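PDB 3U62: shikimate dehydrogenase (NADP(+)) from Thermotoga maritima, which probably catalyses the reversible NADPH-linked reduction of 3-dehydroshikimate to shikimate, a step of the pathway to chorismate and the aromatic amino acids. Local coordinates for residues K89-D94 with L233-I238; V138-E143 with N172-G177; E40-E45 with K63-R68. All coordinates share one frame; numbering follows the deposited sequence.

Contact 1: K89-D94 with L233-I238; sequences KGYNTD and LKIWGI
Tyr91 and Thr93 both rest on Ile235, which joins the mixed sheet of the substrate-binding domain to the C-terminal end of helix 222-235. Along segment 89-94 the strand comes first. Lys89 forms a salt bridge with Glu71 through NZ, and Gly90 exchanges backbone bonds with Glu71 and Ser73 on one side of the strand, while Tyr91 pairs with Asn83 and Cys84. These bonds fix the strand from which the Tyr91 side chain leaves toward the helix. Its CG is anti to the carbonyl carbon (chi1 -57°), and the CD1 and CE1 atoms of the ring meet the branch methyl of Ile235 obliquely, CE1 of Tyr91 lying 3.7 Å from CG2 of Ile235. At the base of the same side chain, Tyr91 CB is 3.8 Å from Ile235 CD1. Past the strand, Thr93 meets helix 222-235 with both branches, CG2 on Ile235 and OG1 hydrogen-bonded to Asn232 OD1; Thr93 N is bonded to Asn83 OD1, which ties this loop to a predicted shikimate-binding residue. Asp94, predicted to bind shikimate too, follows at once. On the helix side a Schellman motif with Gly237 at positive phi closes the last turn, Ile238 N reaching Leu233 O at 2.9 Å and Gly237 N reaching Lys234 O at 3.1 Å. The extended outer arm of Ile235 (chi2 168°) carries CD1 to within 3.6 Å of Thr93 CG2.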
loop_
_atom_site.group_PDB
_atom_site.type_symbol
_atom_site.label_atom_id
_atom_site.label_comp_id
_atom_site.label_asym_id
_atom_site.label_seq_id
_atom_site.Cartn_x
_atom_site.Cartn_y
_atom_site.Cartn_z
ATOM N N LYS A 89 -4.382 -16.976 9.298
ATOM C CA LYS A 89 -3.814 -15.826 10.000
ATOM C C LYS A 89 -3.676 -14.637 9.058
ATOM O O LYS A 89 -3.279 -14.794 7.903
ATOM C CB LYS A 89 -2.447 -16.172 10.606
ATOM C CG LYS A 89 -2.395 -17.471 11.409
ATOM C CD LYS A 89 -3.219 -17.397 12.690
ATOM C CE LYS A 89 -3.258 -18.751 13.377
ATOM N NZ LYS A 89 -4.324 -18.808 14.417
ATOM N N GLY A 90 -4.008 -13.450 9.563
ATOM C CA GLY A 90 -3.929 -12.221 8.781
ATOM C C GLY A 90 -2.808 -11.307 9.238
ATOM O O GLY A 90 -2.570 -11.151 10.437
ATOM N N TYR A 91 -2.124 -10.703 8.270
ATOM C CA TYR A 91 -0.986 -9.833 8.541
ATOM C C TYR A 91 -1.082 -8.564 7.713
ATOM O O TYR A 91 -1.817 -8.514 6.723
ATOM C CB TYR A 91 0.318 -10.561 8.211
ATOM C CG TYR A 91 0.483 -11.855 8.967
ATOM C CD1 TYR A 91 0.191 -13.079 8.367
ATOM C CD2 TYR A 91 0.913 -11.854 10.294
ATOM C CE1 TYR A 91 0.336 -14.271 9.068
ATOM C CE2 TYR A 91 1.060 -13.036 11.003
ATOM C CZ TYR A 91 0.770 -14.241 10.385
ATOM O OH TYR A 91 0.916 -15.415 11.084
ATOM N N ASN A 92 -0.345 -7.537 8.122
ATOM C CA ASN A 92 -0.193 -6.354 7.291
ATOM C C ASN A 92 1.272 -6.116 6.957
ATOM O O ASN A 92 2.088 -5.839 7.839
ATOM C CB ASN A 92 -0.826 -5.121 7.940
ATOM C CG ASN A 92 -1.017 -3.977 6.955
ATOM O OD1 ASN A 92 -2.143 -3.644 6.589
ATOM N ND2 ASN A 92 0.085 -3.372 6.523
ATOM N N THR A 93 1.595 -6.235 5.672
ATOM C CA THR A 93 2.963 -6.051 5.197
ATOM C C THR A 93 3.125 -4.723 4.460
ATOM O O THR A 93 4.243 -4.342 4.102
ATOM C CB THR A 93 3.415 -7.213 4.289
ATOM O OG1 THR A 93 2.586 -7.264 3.121
ATOM C CG2 THR A 93 3.315 -8.538 5.030
ATOM N N ASP A 94 2.010 -4.027 4.236
ATOM C CA ASP A 94 2.028 -2.712 3.595
ATOM C C ASP A 94 2.849 -1.697 4.387
ATOM O O ASP A 94 3.660 -0.973 3.805
ATOM C CB ASP A 94 0.607 -2.175 3.375
ATOM C CG ASP A 94 -0.038 -2.701 2.101
ATOM O OD1 ASP A 94 0.686 -3.159 1.189
ATOM O OD2 ASP A 94 -1.285 -2.646 2.009
ATOM N N LEU A 233 6.696 -13.165 1.452
ATOM C CA LEU A 233 7.430 -14.404 1.222
ATOM C C LEU A 233 8.077 -14.935 2.497
ATOM O O LEU A 233 8.182 -16.152 2.680
ATOM C CB LEU A 233 8.475 -14.225 0.116
ATOM C CG LEU A 233 7.946 -13.991 -1.305
ATOM C CD1 LEU A 233 9.061 -13.525 -2.214
ATOM C CD2 LEU A 233 7.279 -15.241 -1.880
ATOM N N LYS A 234 8.505 -14.027 3.374
ATOM C CA LYS A 234 9.051 -14.410 4.676
ATOM C C LYS A 234 7.970 -15.038 5.559
ATOM O O LYS A 234 8.209 -16.060 6.209
ATOM C CB LYS A 234 9.691 -13.212 5.382
ATOM C CG LYS A 234 11.013 -12.759 4.778
ATOM C CD LYS A 234 11.589 -11.584 5.550
ATOM C CE LYS A 234 12.884 -11.091 4.928
ATOM N NZ LYS A 234 13.507 -10.002 5.733
ATOM N N ILE A 235 6.789 -14.418 5.571
ATOM C CA ILE A 235 5.635 -14.942 6.305
ATOM C C ILE A 235 5.232 -16.325 5.781
ATOM O O ILE A 235 4.939 -17.232 6.565
ATOM C CB ILE A 235 4.437 -13.953 6.263
ATOM C CG1 ILE A 235 4.737 -12.735 7.143
ATOM C CG2 ILE A 235 3.141 -14.631 6.716
ATOM C CD1 ILE A 235 3.782 -11.573 6.963
ATOM N N TRP A 236 5.252 -16.480 4.459
ATOM C CA TRP A 236 4.888 -17.741 3.816
ATOM C C TRP A 236 5.981 -18.815 3.919
ATOM O O TRP A 236 5.768 -19.966 3.527
ATOM C CB TRP A 236 4.488 -17.496 2.354
ATOM C CG TRP A 236 3.233 -16.668 2.195
ATOM C CD1 TRP A 236 2.195 -16.574 3.080
ATOM C CD2 TRP A 236 2.876 -15.842 1.075
ATOM N NE1 TRP A 236 1.222 -15.738 2.590
ATOM C CE2 TRP A 236 1.610 -15.278 1.360
ATOM C CE3 TRP A 236 3.499 -15.529 -0.143
ATOM C CZ2 TRP A 236 0.958 -14.410 0.476
ATOM C CZ3 TRP A 236 2.849 -14.664 -1.022
ATOM C CH2 TRP A 236 1.590 -14.116 -0.706
ATOM N N GLY A 237 7.144 -18.431 4.450
ATOM C CA GLY A 237 8.262 -19.349 4.674
ATOM C C GLY A 237 8.957 -19.796 3.401
ATOM O O GLY A 237 9.534 -20.885 3.348
ATOM N N ILE A 238 8.905 -18.946 2.379
ATOM C CA ILE A 238 9.419 -19.284 1.050
ATOM C C ILE A 238 10.289 -18.170 0.463
ATOM O O ILE A 238 10.305 -17.947 -0.753
ATOM C CB ILE A 238 8.267 -19.658 0.074
ATOM C CG1 ILE A 238 7.199 -18.550 0.036
ATOM C CG2 ILE A 238 7.667 -21.008 0.461
ATOM C CD1 ILE A 238 6.074 -18.779 -0.957
#

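Contact 2: V138-E143 with N172-G177; sequences VNRTIE and NTTSVG. With SO4 (sulfate ion), chain E; SO4 (sulfate ion), chain D.
Arg140 starts with CG anti to its carbonyl carbon and then bends at CG-CD (chi3 -64°), which brings the guanidinium over to Thr174 and Val176. The Thr174 hydroxyl lies between the backbone N and the carbonyl carbon (chi1 71°), leaving CG2 to point at Arg140. That methyl lies over one face of the guanidinium, 3.6 Å from Arg140 NH2, while Val176 CG2 approaches NH1 obliquely at 3.5 Å. The group's polar edge is left to two sulfates, probably from the crystallisation liquor. Arg140 NE donates almost straight to O3 of the chain E sulfate (2.9 Å, 176°), and NH2 gives a 2.9 Å bond to O3 of the chain D sulfate. The same chain D O3 accepts from Ser175 N, so one anion oxygen bridges the two segments. Thr174 OG1 accepts from Val176 N at 3.1 Å, an ST turn that shapes the loop around Ser175. An alanine here removes both methyl and hydroxyl, which would probably leave Val176 N without its side-chain acceptor, the turn freer to shift and the guanidinium less firmly held on that face. Asn139 ND2, Thr141 N and Thr141 OG1 all converge on O2 of the chain E sulfate, with the Asn139 bond at 2.9 Å. Asn139 to Arg144 are predicted to bind NADP(+), and a strand-end cluster holding an anion this way is consistent with the site for the 2'-phosphate in an NADP-specific Rossmann domain.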
loop_
_atom_site.group_PDB
_atom_site.type_symbol
_atom_site.label_atom_id
_atom_site.label_comp_id
_atom_site.label_asym_id
_atom_site.label_seq_id
_atom_site.Cartn_x
_atom_site.Cartn_y
_atom_site.Cartn_z
ATOM N N VAL A 138 -5.974 13.956 4.655
ATOM C CA VAL A 138 -6.918 14.628 3.772
ATOM C C VAL A 138 -7.651 13.547 2.987
ATOM O O VAL A 138 -7.040 12.838 2.185
ATOM C CB VAL A 138 -6.203 15.605 2.807
ATOM C CG1 VAL A 138 -7.203 16.298 1.897
ATOM C CG2 VAL A 138 -5.403 16.635 3.587
ATOM N N ASN A 139 -8.950 13.404 3.230
ATOM C CA ASN A 139 -9.710 12.334 2.587
ATOM C C ASN A 139 -11.080 12.754 2.046
ATOM O O ASN A 139 -11.510 13.898 2.222
ATOM C CB ASN A 139 -9.818 11.111 3.508
ATOM C CG ASN A 139 -10.943 11.229 4.518
ATOM O OD1 ASN A 139 -11.038 12.208 5.260
ATOM N ND2 ASN A 139 -11.805 10.218 4.556
ATOM N N ARG A 140 -11.753 11.809 1.396
ATOM C CA ARG A 140 -12.971 12.093 0.646
ATOM C C ARG A 140 -14.250 11.653 1.353
ATOM O O ARG A 140 -15.250 12.378 1.324
ATOM C CB ARG A 140 -12.898 11.449 -0.743
ATOM C CG ARG A 140 -11.802 12.019 -1.639
ATOM C CD ARG A 140 -11.469 11.080 -2.794
ATOM N NE ARG A 140 -10.910 9.810 -2.326
ATOM C CZ ARG A 140 -10.585 8.787 -3.117
ATOM N NH1 ARG A 140 -10.758 8.867 -4.430
ATOM N NH2 ARG A 140 -10.085 7.678 -2.588
ATOM N N THR A 141 -14.222 10.485 1.994
ATOM C CA THR A 141 -15.444 9.886 2.537
ATOM C C THR A 141 -15.552 9.997 4.056
ATOM O O THR A 141 -14.558 9.836 4.776
ATOM C CB THR A 141 -15.594 8.398 2.127
ATOM O OG1 THR A 141 -14.576 7.614 2.763
ATOM C CG2 THR A 141 -15.477 8.227 0.619
ATOM N N ILE A 142 -16.765 10.267 4.528
ATOM C CA ILE A 142 -17.045 10.410 5.954
ATOM C C ILE A 142 -16.816 9.099 6.699
ATOM O O ILE A 142 -16.232 9.090 7.785
ATOM C CB ILE A 142 -18.485 10.922 6.199
ATOM C CG1 ILE A 142 -18.661 12.312 5.568
ATOM C CG2 ILE A 142 -18.797 10.985 7.699
ATOM C CD1 ILE A 142 -20.105 12.775 5.448
ATOM N N GLU A 143 -17.273 8.002 6.102
ATOM C CA GLU A 143 -17.131 6.673 6.686
ATOM C C GLU A 143 -15.671 6.347 7.030
ATOM O O GLU A 143 -15.378 5.920 8.148
ATOM C CB GLU A 143 -17.744 5.633 5.738
ATOM C CG GLU A 143 -17.579 4.185 6.155
ATOM C CD GLU A 143 -16.328 3.559 5.577
ATOM O OE1 GLU A 143 -15.406 3.243 6.356
ATOM O OE2 GLU A 143 -16.265 3.388 4.339
ATOM N N ASN A 172 0.330 10.211 -1.315
ATOM C CA ASN A 172 -0.934 9.773 -1.896
ATOM C C ASN A 172 -1.123 8.287 -1.642
ATOM O O ASN A 172 -0.267 7.478 -2.009
ATOM C CB ASN A 172 -1.027 10.046 -3.398
ATOM C CG ASN A 172 -2.262 9.404 -4.025
ATOM O OD1 ASN A 172 -2.161 8.587 -4.941
ATOM N ND2 ASN A 172 -3.439 9.755 -3.511
ATOM N N THR A 173 -2.241 7.932 -1.015
ATOM C CA THR A 173 -2.552 6.529 -0.733
ATOM C C THR A 173 -3.833 6.074 -1.440
ATOM O O THR A 173 -4.263 4.925 -1.290
ATOM C CB THR A 173 -2.660 6.241 0.784
ATOM O OG1 THR A 173 -3.888 6.780 1.292
ATOM C CG2 THR A 173 -1.482 6.846 1.546
ATOM N N THR A 174 -4.433 6.980 -2.210
ATOM C CA THR A 174 -5.667 6.699 -2.943
ATOM C C THR A 174 -5.370 6.121 -4.323
ATOM O O THR A 174 -4.208 6.005 -4.726
ATOM C CB THR A 174 -6.529 7.974 -3.132
ATOM O OG1 THR A 174 -5.891 8.853 -4.070
ATOM C CG2 THR A 174 -6.738 8.703 -1.813
ATOM N N SER A 175 -6.432 5.769 -5.042
ATOM C CA SER A 175 -6.315 5.316 -6.422
ATOM C C SER A 175 -6.324 6.481 -7.418
ATOM O O SER A 175 -6.248 6.259 -8.628
ATOM C CB SER A 175 -7.424 4.316 -6.755
ATOM O OG SER A 175 -7.219 3.083 -6.088
ATOM N N VAL A 176 -6.422 7.712 -6.914
ATOM C CA VAL A 176 -6.367 8.905 -7.765
ATOM C C VAL A 176 -4.981 9.011 -8.402
ATOM O O VAL A 176 -3.978 9.188 -7.704
ATOM C CB VAL A 176 -6.700 10.208 -6.987
ATOM C CG1 VAL A 176 -6.574 11.433 -7.895
ATOM C CG2 VAL A 176 -8.103 10.137 -6.392
ATOM N N GLY A 177 -4.943 8.901 -9.731
ATOM C CA GLY A 177 -3.684 8.900 -10.473
ATOM C C GLY A 177 -3.495 7.646 -11.307
ATOM O O GLY A 177 -2.718 7.646 -12.266
HETATM S S SO4 E . -10.968 8.255 1.029
HETATM O O1 SO4 E . -11.781 7.669 -0.033
HETATM O O2 SO4 E . -11.823 8.592 2.168
HETATM O O3 SO4 E . -10.325 9.469 0.536
HETATM O O4 SO4 E . -9.944 7.300 1.447
HETATM S S SO4 D . -9.066 3.912 -3.309
HETATM O O1 SO4 D . -10.133 3.239 -4.047
HETATM O O2 SO4 D . -9.376 3.911 -1.879
HETATM O O3 SO4 D . -8.944 5.290 -3.777
HETATM O O4 SO4 D . -7.805 3.208 -3.525
#

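Contact 3: E40-E45 with K63-R68; sequences ESFDTE and KERVMR. With SO4 (sulfate ion), chain C.
The first turn of helix 42-52 faces residues 63-68, which have helical backbone angles without the regular helical bonds, and the two approach most closely at Phe42 and Arg65, whose CA atoms are 8.5 Å apart. Side chains fill the space between. Phe42 holds CG anti to its backbone N (chi1 -171°), sending the ring across to the other segment, and the aliphatic part of Arg65 lies over one face. The CD methylene of Arg65 stands 3.8 Å from the centroid of the Phe42 ring and 26° off its normal, a CH-pi contact displaced toward the rim; Phe42 CG and CD2 both lie 3.5 Å from Arg65 CD. The charged end contributes little: Arg65 CZ is 6.0 Å from the centroid of the Phe42 ring, and the guanidinium plane is turned 52° from the ring, so any cation-pi attraction is weak. That end is instead directed to Pro61, whose carbonyl O accepts from Arg65 NH2. At the far end of the ring, Phe42 CZ packs on Val66, 4.0 Å from CB. The ring of His62 also meets that of Phe42. Lys63 points away from this hydrophobic contact. Its NZ bonds O4 of a sulfate at 2.9 Å, and Glu64 N reaches O2 of the same ion at 3.0 Å. Gly118 N, in the predicted NADP(+) loop, also holds this anion, placing it in the cleft between the domains. The contact thus joins the start of helix 42-52 to the segment beginning with Lys63, the predicted proton acceptor, within the substrate-binding domain of the shikimate dehydrogenase fold.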
loop_
_atom_site.group_PDB
_atom_site.type_symbol
_atom_site.label_atom_id
_atom_site.label_comp_id
_atom_site.label_asym_id
_atom_site.label_seq_id
_atom_site.Cartn_x
_atom_site.Cartn_y
_atom_site.Cartn_z
ATOM N N GLU A 40 -20.101 -7.294 -3.340
ATOM C CA GLU A 40 -21.391 -7.950 -3.125
ATOM C C GLU A 40 -21.304 -9.481 -3.082
ATOM O O GLU A 40 -22.209 -10.142 -2.558
ATOM C CB GLU A 40 -22.424 -7.485 -4.162
ATOM C CG GLU A 40 -22.100 -7.834 -5.624
ATOM C CD GLU A 40 -21.296 -6.762 -6.355
ATOM O OE1 GLU A 40 -20.614 -5.943 -5.696
ATOM O OE2 GLU A 40 -21.342 -6.742 -7.603
ATOM N N SER A 41 -20.226 -10.035 -3.630
ATOM C CA SER A 41 -20.035 -11.484 -3.672
ATOM C C SER A 41 -19.013 -11.985 -2.654
ATOM O O SER A 41 -18.804 -13.195 -2.528
ATOM C CB SER A 41 -19.618 -11.924 -5.078
ATOM O OG SER A 41 -20.590 -11.555 -6.039
ATOM N N PHE A 42 -18.393 -11.062 -1.920
ATOM C CA PHE A 42 -17.265 -11.396 -1.046
ATOM C C PHE A 42 -17.566 -12.446 0.025
ATOM O O PHE A 42 -16.819 -13.417 0.152
ATOM C CB PHE A 42 -16.676 -10.139 -0.397
ATOM C CG PHE A 42 -15.382 -10.384 0.331
ATOM C CD1 PHE A 42 -14.165 -10.288 -0.337
ATOM C CD2 PHE A 42 -15.376 -10.714 1.685
ATOM C CE1 PHE A 42 -12.962 -10.514 0.331
ATOM C CE2 PHE A 42 -14.181 -10.941 2.361
ATOM C CZ PHE A 42 -12.972 -10.840 1.684
ATOM N N ASP A 43 -18.645 -12.253 0.784
ATOM C CA ASP A 43 -18.954 -13.122 1.924
ATOM C C ASP A 43 -19.070 -14.599 1.534
ATOM O O ASP A 43 -18.662 -15.484 2.292
ATOM C CB ASP A 43 -20.226 -12.650 2.639
ATOM C CG ASP A 43 -20.664 -13.604 3.742
ATOM O OD1 ASP A 43 -21.805 -14.104 3.665
ATOM O OD2 ASP A 43 -19.871 -13.858 4.675
ATOM N N THR A 44 -19.615 -14.849 0.349
ATOM C CA THR A 44 -19.746 -16.204 -0.163
ATOM C C THR A 44 -18.438 -16.696 -0.799
ATOM O O THR A 44 -18.005 -17.823 -0.541
ATOM C CB THR A 44 -20.921 -16.311 -1.163
ATOM O OG1 THR A 44 -22.129 -15.864 -0.530
ATOM C CG2 THR A 44 -21.111 -17.742 -1.622
ATOM N N GLU A 45 -17.810 -15.842 -1.607
ATOM C CA GLU A 45 -16.632 -16.237 -2.391
ATOM C C GLU A 45 -15.323 -16.338 -1.604
ATOM O O GLU A 45 -14.404 -17.041 -2.031
ATOM C CB GLU A 45 -16.458 -15.338 -3.626
ATOM C CG GLU A 45 -17.628 -15.374 -4.625
ATOM C CD GLU A 45 -17.938 -16.770 -5.157
ATOM O OE1 GLU A 45 -16.992 -17.511 -5.517
ATOM O OE2 GLU A 45 -19.135 -17.129 -5.226
ATOM N N LYS A 63 -9.137 -5.272 2.045
ATOM C CA LYS A 63 -8.151 -5.380 3.128
ATOM C C LYS A 63 -8.782 -5.357 4.522
ATOM O O LYS A 63 -8.430 -6.174 5.377
ATOM C CB LYS A 63 -7.059 -4.313 3.005
ATOM C CG LYS A 63 -6.164 -4.482 1.779
ATOM C CD LYS A 63 -4.944 -3.563 1.819
ATOM C CE LYS A 63 -5.319 -2.082 1.748
ATOM N NZ LYS A 63 -6.057 -1.726 0.503
ATOM N N GLU A 64 -9.712 -4.430 4.743
ATOM C CA GLU A 64 -10.467 -4.385 5.992
ATOM C C GLU A 64 -11.484 -5.527 6.039
ATOM O O GLU A 64 -11.663 -6.165 7.078
ATOM C CB GLU A 64 -11.170 -3.030 6.155
ATOM C CG GLU A 64 -11.718 -2.746 7.564
ATOM C CD GLU A 64 -13.049 -3.435 7.849
ATOM O OE1 GLU A 64 -13.883 -3.551 6.921
ATOM O OE2 GLU A 64 -13.263 -3.851 9.007
ATOM N N ARG A 65 -12.136 -5.775 4.906
ATOM C CA ARG A 65 -13.218 -6.754 4.798
ATOM C C ARG A 65 -12.790 -8.175 5.180
ATOM O O ARG A 65 -13.553 -8.901 5.826
ATOM C CB ARG A 65 -13.770 -6.750 3.372
ATOM C CG ARG A 65 -15.241 -7.127 3.251
ATOM C CD ARG A 65 -15.659 -7.237 1.788
ATOM N NE ARG A 65 -15.327 -6.043 1.012
ATOM C CZ ARG A 65 -16.125 -4.989 0.865
ATOM N NH1 ARG A 65 -17.322 -4.961 1.442
ATOM N NH2 ARG A 65 -15.726 -3.954 0.139
ATOM N N VAL A 66 -11.578 -8.559 4.784
ATOM C CA VAL A 66 -11.084 -9.927 4.983
ATOM C C VAL A 66 -10.760 -10.253 6.453
ATOM O O VAL A 66 -10.629 -11.424 6.821
ATOM C CB VAL A 66 -9.866 -10.227 4.054
ATOM C CG1 VAL A 66 -8.597 -9.537 4.557
ATOM C CG2 VAL A 66 -9.648 -11.731 3.896
ATOM N N MET A 67 -10.651 -9.215 7.282
ATOM C CA MET A 67 -10.287 -9.366 8.693
ATOM C C MET A 67 -11.243 -10.252 9.481
ATOM O O MET A 67 -10.820 -10.975 10.385
ATOM C CB MET A 67 -10.198 -8.003 9.373
ATOM C CG MET A 67 -9.107 -7.112 8.822
ATOM S SD MET A 67 -8.931 -5.622 9.805
ATOM C CE MET A 67 -8.082 -6.281 11.259
ATOM N N ARG A 68 -12.528 -10.190 9.135
ATOM C CA ARG A 68 -13.559 -10.983 9.800
ATOM C C ARG A 68 -13.361 -12.488 9.587
ATOM O O ARG A 68 -13.838 -13.302 10.383
ATOM C CB ARG A 68 -14.952 -10.555 9.320
ATOM C CG ARG A 68 -16.103 -11.102 10.159
ATOM C CD ARG A 68 -17.457 -10.934 9.489
ATOM N NE ARG A 68 -18.534 -11.170 10.450
ATOM C CZ ARG A 68 -19.824 -11.301 10.149
ATOM N NH1 ARG A 68 -20.239 -11.228 8.889
ATOM N NH2 ARG A 68 -20.706 -11.513 11.118
HETATM S S SO4 C . -9.439 -1.508 1.674
HETATM O O1 SO4 C . -10.426 -0.788 0.876
HETATM O O2 SO4 C . -10.095 -2.105 2.837
HETATM O O3 SO4 C . -8.404 -0.580 2.115
HETATM O O4 SO4 C . -8.830 -2.556 0.860
#

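Overall arrangement
Contact 3 closes first along the chain; contact 1 then opens, and contact 2 is nested inside the loop that contact 1 closes. Contacts 1 and 3 belong to the substrate-binding side, their centres about 19 Å apart, and they touch where Asp94 OD2 packs 3.8 Å from Lys63 CD, bringing a predicted shikimate-binding residue against the predicted proton acceptor. Contact 2 lies in the Rossmann-type domain, at the ends of strands 135-139 and 169-172 of its parallel sheet, with its centre about 26 Å from that of contact 1 and about 21 Å from that of contact 3. Nearest atoms of contacts 2 and 3 are about 7 Å apart, consistent with a cofactor site facing the substrate site across the interdomain cleft.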